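Local atomic coordinates of post-proline cleaving enzyme (Rickettsia typhi, PDB entry 4HVT), a protein that probably cleaves peptides on the carboxyl side of proline, as a serine peptidase of the prolyl oligopeptidase family. Residues 533-538 / 624-629; 540-545 / 573-578. All coordinates share one frame; numbering follows the deposited sequence.

Contact 1: 533-538 / 624-629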
loop_
_atom_site.group_PDB
_atom_site.type_symbol
_atom_site.label_atom_id
_atom_site.label_comp_id
_atom_site.label_asym_id
_atom_site.label_seq_id
_atom_site.Cartn_x
_atom_site.Cartn_y
_atom_site.Cartn_z
ATOM N N ILE A 533 21.150 -6.722 -6.416
ATOM C CA ILE A 533 21.972 -6.495 -7.610
ATOM C C ILE A 533 21.347 -7.153 -8.850
ATOM O O ILE A 533 21.889 -7.019 -9.916
ATOM C CB ILE A 533 23.429 -7.003 -7.455
ATOM C CG1 ILE A 533 23.549 -8.499 -7.158
ATOM C CG2 ILE A 533 24.171 -6.256 -6.356
ATOM C CD1 ILE A 533 24.999 -9.021 -7.135
ATOM N N LYS A 534 20.253 -7.911 -8.670
ATOM C CA LYS A 534 19.531 -8.481 -9.812
ATOM C C LYS A 534 18.427 -7.555 -10.297
ATOM O O LYS A 534 17.605 -7.945 -11.127
ATOM C CB LYS A 534 18.929 -9.825 -9.441
ATOM C CG LYS A 534 19.927 -10.905 -9.140
ATOM C CD LYS A 534 19.252 -12.164 -8.632
ATOM C CE LYS A 534 20.292 -13.210 -8.328
ATOM N NZ LYS A 534 19.610 -14.530 -8.303
ATOM N N ARG A 535 18.436 -6.311 -9.846
ATOM C CA ARG A 535 17.323 -5.412 -10.213
ATOM C C ARG A 535 17.123 -5.252 -11.721
ATOM O O ARG A 535 15.982 -5.046 -12.191
ATOM C CB ARG A 535 17.455 -4.009 -9.589
ATOM C CG ARG A 535 16.460 -3.718 -8.457
ATOM C CD ARG A 535 15.025 -3.712 -8.964
ATOM N NE ARG A 535 14.080 -3.128 -7.998
ATOM C CZ ARG A 535 13.594 -3.776 -6.937
ATOM N NH1 ARG A 535 13.932 -5.022 -6.692
ATOM N NH2 ARG A 535 12.788 -3.128 -6.118
ATOM N N GLN A 536 18.220 -5.302 -12.475
ATOM C CA GLN A 536 18.075 -5.195 -13.931
ATOM C C GLN A 536 17.102 -6.185 -14.558
ATOM O O GLN A 536 16.535 -5.901 -15.637
ATOM C CB GLN A 536 19.460 -5.286 -14.587
ATOM C CG GLN A 536 19.432 -5.029 -16.067
ATOM C CD GLN A 536 19.108 -3.565 -16.404
ATOM O OE1 GLN A 536 19.594 -2.648 -15.782
ATOM N NE2 GLN A 536 18.259 -3.356 -17.402
ATOM N N THR A 537 16.854 -7.320 -13.897
ATOM C CA THR A 537 15.891 -8.286 -14.363
ATOM C C THR A 537 14.459 -7.657 -14.397
ATOM O O THR A 537 13.741 -7.814 -15.391
ATOM C CB THR A 537 15.967 -9.576 -13.519
ATOM O OG1 THR A 537 17.186 -10.258 -13.802
ATOM C CG2 THR A 537 14.764 -10.528 -13.797
ATOM N N ALA A 538 14.092 -6.900 -13.377
ATOM C CA ALA A 538 12.797 -6.223 -13.356
ATOM C C ALA A 538 12.686 -5.281 -14.546
ATOM O O ALA A 538 11.671 -5.251 -15.239
ATOM C CB ALA A 538 12.599 -5.446 -12.051
ATOM N N LYS A 624 25.314 1.451 -9.902
ATOM C CA LYS A 624 25.701 2.482 -10.849
ATOM C C LYS A 624 25.407 2.133 -12.294
ATOM O O LYS A 624 25.315 3.033 -13.064
ATOM C CB LYS A 624 27.216 2.809 -10.715
ATOM C CG LYS A 624 27.515 3.593 -9.442
ATOM C CD LYS A 624 29.006 3.664 -9.092
ATOM C CE LYS A 624 29.793 4.454 -10.080
ATOM N NZ LYS A 624 31.219 4.560 -9.646
ATOM N N LYS A 625 25.296 0.866 -12.675
ATOM C CA LYS A 625 24.959 0.539 -14.048
ATOM C C LYS A 625 23.551 1.028 -14.449
ATOM O O LYS A 625 23.290 1.290 -15.653
ATOM C CB LYS A 625 25.067 -0.949 -14.340
ATOM C CG LYS A 625 26.469 -1.508 -14.284
ATOM C CD LYS A 625 26.417 -3.015 -14.453
ATOM C CE LYS A 625 27.682 -3.691 -13.930
ATOM N NZ LYS A 625 27.466 -5.174 -13.973
ATOM N N TYR A 626 22.651 1.135 -13.472
ATOM C CA TYR A 626 21.289 1.534 -13.763
ATOM C C TYR A 626 20.862 2.827 -13.152
ATOM O O TYR A 626 19.867 3.423 -13.650
ATOM C CB TYR A 626 20.264 0.448 -13.432
ATOM C CG TYR A 626 20.040 0.180 -11.955
ATOM C CD1 TYR A 626 19.295 1.051 -11.191
ATOM C CD2 TYR A 626 20.539 -0.973 -11.349
ATOM C CE1 TYR A 626 19.058 0.808 -9.844
ATOM C CE2 TYR A 626 20.312 -1.216 -9.993
ATOM C CZ TYR A 626 19.536 -0.351 -9.260
ATOM O OH TYR A 626 19.336 -0.650 -7.912
ATOM N N ALA A 627 21.548 3.281 -12.099
ATOM C CA ALA A 627 21.079 4.431 -11.341
ATOM C C ALA A 627 20.863 5.606 -12.313
ATOM O O ALA A 627 21.784 5.960 -13.007
ATOM C CB ALA A 627 22.075 4.788 -10.245
ATOM N N PRO A 628 19.642 6.183 -12.359
ATOM C CA PRO A 628 19.402 7.208 -13.424
ATOM C C PRO A 628 20.347 8.387 -13.359
ATOM O O PRO A 628 20.802 8.872 -14.421
ATOM C CB PRO A 628 17.933 7.635 -13.193
ATOM C CG PRO A 628 17.339 6.521 -12.446
ATOM C CD PRO A 628 18.432 5.844 -11.617
ATOM N N LEU A 629 20.736 8.832 -12.163
ATOM C CA LEU A 629 21.596 10.060 -12.077
ATOM C C LEU A 629 22.998 9.784 -12.535
ATOM O O LEU A 629 23.758 10.746 -12.867
ATOM C CB LEU A 629 21.638 10.627 -10.652
ATOM C CG LEU A 629 20.298 11.068 -10.048
ATOM C CD1 LEU A 629 20.522 11.455 -8.590
ATOM C CD2 LEU A 629 19.739 12.245 -10.813
#

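Contact 2: 540-545 / 573-578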
loop_
_atom_site.group_PDB
_atom_site.type_symbol
_atom_site.label_atom_id
_atom_site.label_comp_id
_atom_site.label_asym_id
_atom_site.label_seq_id
_atom_site.Cartn_x
_atom_site.Cartn_y
_atom_site.Cartn_z
ATOM N N ASN A 540 14.357 -5.268 -17.402
ATOM C CA ASN A 540 14.297 -6.028 -18.639
ATOM C C ASN A 540 12.885 -6.555 -18.882
ATOM O O ASN A 540 12.409 -6.514 -20.011
ATOM C CB ASN A 540 15.259 -7.204 -18.603
ATOM C CG ASN A 540 16.709 -6.768 -18.669
ATOM O OD1 ASN A 540 17.022 -5.628 -19.012
ATOM N ND2 ASN A 540 17.598 -7.693 -18.375
ATOM N N ASP A 541 12.217 -7.016 -17.825
ATOM C CA ASP A 541 10.828 -7.504 -17.954
ATOM C C ASP A 541 9.934 -6.397 -18.475
ATOM O O ASP A 541 9.073 -6.593 -19.310
ATOM C CB ASP A 541 10.308 -7.986 -16.621
ATOM C CG ASP A 541 10.930 -9.307 -16.198
ATOM O OD1 ASP A 541 11.656 -9.874 -17.025
ATOM O OD2 ASP A 541 10.714 -9.758 -15.031
ATOM N N PHE A 542 10.157 -5.208 -17.961
ATOM C CA PHE A 542 9.349 -4.066 -18.351
ATOM C C PHE A 542 9.607 -3.749 -19.848
ATOM O O PHE A 542 8.693 -3.510 -20.578
ATOM C CB PHE A 542 9.742 -2.883 -17.470
ATOM C CG PHE A 542 8.795 -1.722 -17.549
ATOM C CD1 PHE A 542 7.502 -1.811 -17.051
ATOM C CD2 PHE A 542 9.208 -0.524 -18.065
ATOM C CE1 PHE A 542 6.637 -0.745 -17.089
ATOM C CE2 PHE A 542 8.309 0.546 -18.166
ATOM C CZ PHE A 542 7.047 0.438 -17.659
ATOM N N PHE A 543 10.856 -3.776 -20.286
ATOM C CA PHE A 543 11.170 -3.559 -21.717
ATOM C C PHE A 543 10.515 -4.639 -22.612
ATOM O O PHE A 543 10.015 -4.349 -23.719
ATOM C CB PHE A 543 12.686 -3.525 -21.976
ATOM C CG PHE A 543 13.425 -2.489 -21.186
ATOM C CD1 PHE A 543 12.913 -1.205 -21.017
ATOM C CD2 PHE A 543 14.635 -2.805 -20.583
ATOM C CE1 PHE A 543 13.595 -0.263 -20.315
ATOM C CE2 PHE A 543 15.334 -1.851 -19.879
ATOM C CZ PHE A 543 14.811 -0.591 -19.703
ATOM N N ALA A 544 10.563 -5.894 -22.160
ATOM C CA ALA A 544 9.935 -7.010 -22.889
ATOM C C ALA A 544 8.444 -6.742 -23.154
ATOM O O ALA A 544 7.979 -6.956 -24.230
ATOM C CB ALA A 544 10.124 -8.314 -22.143
ATOM N N VAL A 545 7.725 -6.285 -22.146
ATOM C CA VAL A 545 6.345 -5.885 -22.341
ATOM C C VAL A 545 6.211 -4.654 -23.276
ATOM O O VAL A 545 5.369 -4.657 -24.203
ATOM C CB VAL A 545 5.659 -5.680 -20.965
ATOM C CG1 VAL A 545 4.263 -5.183 -21.175
ATOM C CG2 VAL A 545 5.620 -6.989 -20.183
ATOM N N SER A 573 12.219 5.896 -14.176
ATOM C CA SER A 573 13.383 6.702 -14.408
ATOM C C SER A 573 14.552 5.899 -14.964
ATOM O O SER A 573 15.320 6.440 -15.768
ATOM C CB SER A 573 13.768 7.491 -13.185
ATOM O OG SER A 573 14.078 6.670 -12.067
ATOM N N VAL A 574 14.730 4.645 -14.530
ATOM C CA VAL A 574 15.633 3.725 -15.214
ATOM C C VAL A 574 15.196 3.467 -16.674
ATOM O O VAL A 574 16.024 3.511 -17.594
ATOM C CB VAL A 574 15.785 2.397 -14.497
ATOM C CG1 VAL A 574 16.570 1.438 -15.384
ATOM C CG2 VAL A 574 16.423 2.599 -13.136
ATOM N N ALA A 575 13.919 3.189 -16.883
ATOM C CA ALA A 575 13.415 2.859 -18.202
ATOM C C ALA A 575 13.741 3.987 -19.176
ATOM O O ALA A 575 14.189 3.772 -20.309
ATOM C CB ALA A 575 11.917 2.583 -18.172
ATOM N N MET A 576 13.491 5.226 -18.757
ATOM C CA MET A 576 13.561 6.332 -19.693
ATOM C C MET A 576 15.010 6.722 -19.935
ATOM O O MET A 576 15.330 7.296 -20.984
ATOM C CB MET A 576 12.780 7.541 -19.168
ATOM C CG MET A 576 13.392 8.291 -18.001
ATOM S SD MET A 576 12.511 9.777 -17.446
ATOM C CE MET A 576 13.165 10.932 -18.555
ATOM N N THR A 577 15.886 6.402 -18.981
ATOM C CA THR A 577 17.291 6.671 -19.189
ATOM C C THR A 577 18.019 5.519 -19.948
ATOM O O THR A 577 18.917 5.782 -20.714
ATOM C CB THR A 577 18.042 7.058 -17.883
ATOM O OG1 THR A 577 17.880 6.034 -16.888
ATOM C CG2 THR A 577 17.510 8.419 -17.314
ATOM N N GLN A 578 17.675 4.256 -19.740
ATOM C CA GLN A 578 18.250 3.159 -20.563
ATOM C C GLN A 578 17.705 3.007 -21.942
ATOM O O GLN A 578 18.440 2.628 -22.896
ATOM C CB GLN A 578 18.037 1.833 -19.837
ATOM C CG GLN A 578 18.892 1.686 -18.672
ATOM C CD GLN A 578 18.827 0.304 -18.056
ATOM O OE1 GLN A 578 17.983 -0.497 -18.396
ATOM N NE2 GLN A 578 19.750 0.023 -17.181
#

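Contact 1: 533-538 / 624-629
Y626 lies against R535 and Q536 in a small, buried van der Waals contact within the alpha/beta-hydrolase domain of this prolyl oligopeptidase relative, where the beginning of helix 536-551 meets the end of helix 617-626. The backbones stay well apart, with 7.5 Å between the CA atoms of Q536 and Y626, and the tyrosine ring spans the gap. A tyrosine suits the place: its chi1 of 71° sets CG between the backbone N and the carbonyl carbon and turns the ring toward 533-538. CB of R535 lies oblique to the Y626 ring, 4.0 Å from CE2 of Y626, and F539, further along the helix, adds an edge-to-face contact with the same ring.

R535 gives the tyrosine only the root of its side chain. The chain bends at chi2 and carries the guanidinium away, where NH1 bonds the carbonyl of A530 and NH2 reaches both E610, in a salt bridge, and N567. An arginine suits the place because its CB can pack on the ring while the guanidinium, several bonds further on, pairs with E610.

Q536 slides past Y626 in the opposite direction, its amide plane 61° from the ring plane. Both polar atoms of its amide are held: NE2 by OD1 of N540, one turn on in the same helix, and OE1 by NE2 of Q578 in helix 567-578, while OE1 of Q536 also rests 3.9 Å from CB of Y626.

Contact 2: 540-545 / 573-578
Helices 536-551 and 567-578 cross here at -67°, their local axes 10.6 Å apart at closest approach, with F543 and A575 facing each other at the crossing. This is helix-helix packing in the alpha/beta-hydrolase domain, and helix 567-578 is the one that follows the probable nucleophile elbow at S566. Small meets large: A575 presents just a methyl group, so two phenylalanines can reach the neighbouring helix.

F543 lies with its edge toward A575, CE1 of F543 standing 3.8 Å from the CA of A575 and almost as near its CB. The ring of F542 comes to the same methyl, its CD2 4.1 Å from CB of A575. F542 also packs on L482 of the central sheet, as suits a large apolar residue between helix and strand.

Q578 crosses F543 at about a right angle, amide and ring planes 38° apart. Its extended chain places the amide, which is also held from Q536, by the phenyl rim; R579 makes a cation-pi contact with the same ring. The amide oxygen OE1 of Q578 lies in the plane of the F543 ring, 3.3 Å from CE2 of F543, where the weakly positive C-H edge suits an oxygen.

The two contacts lie about 10 Å apart between centres, within the alpha/beta-hydrolase domain and on the same side of the chain's centre. Both draw on helix 536-551: contact 1 uses its beginning, contact 2 the turns that follow. Along the chain the order is 533-538, 540-545, 573-578 and 624-629, so contact 2 falls between the two halves of contact 1. The far side of contact 2, helix 567-578, also touches both segments of contact 1, with P628 packing on S573 and Y626 on V574. Helices 536-551 and 617-626 are thus both linked to helix 567-578, which leads from the probable nucleophile elbow.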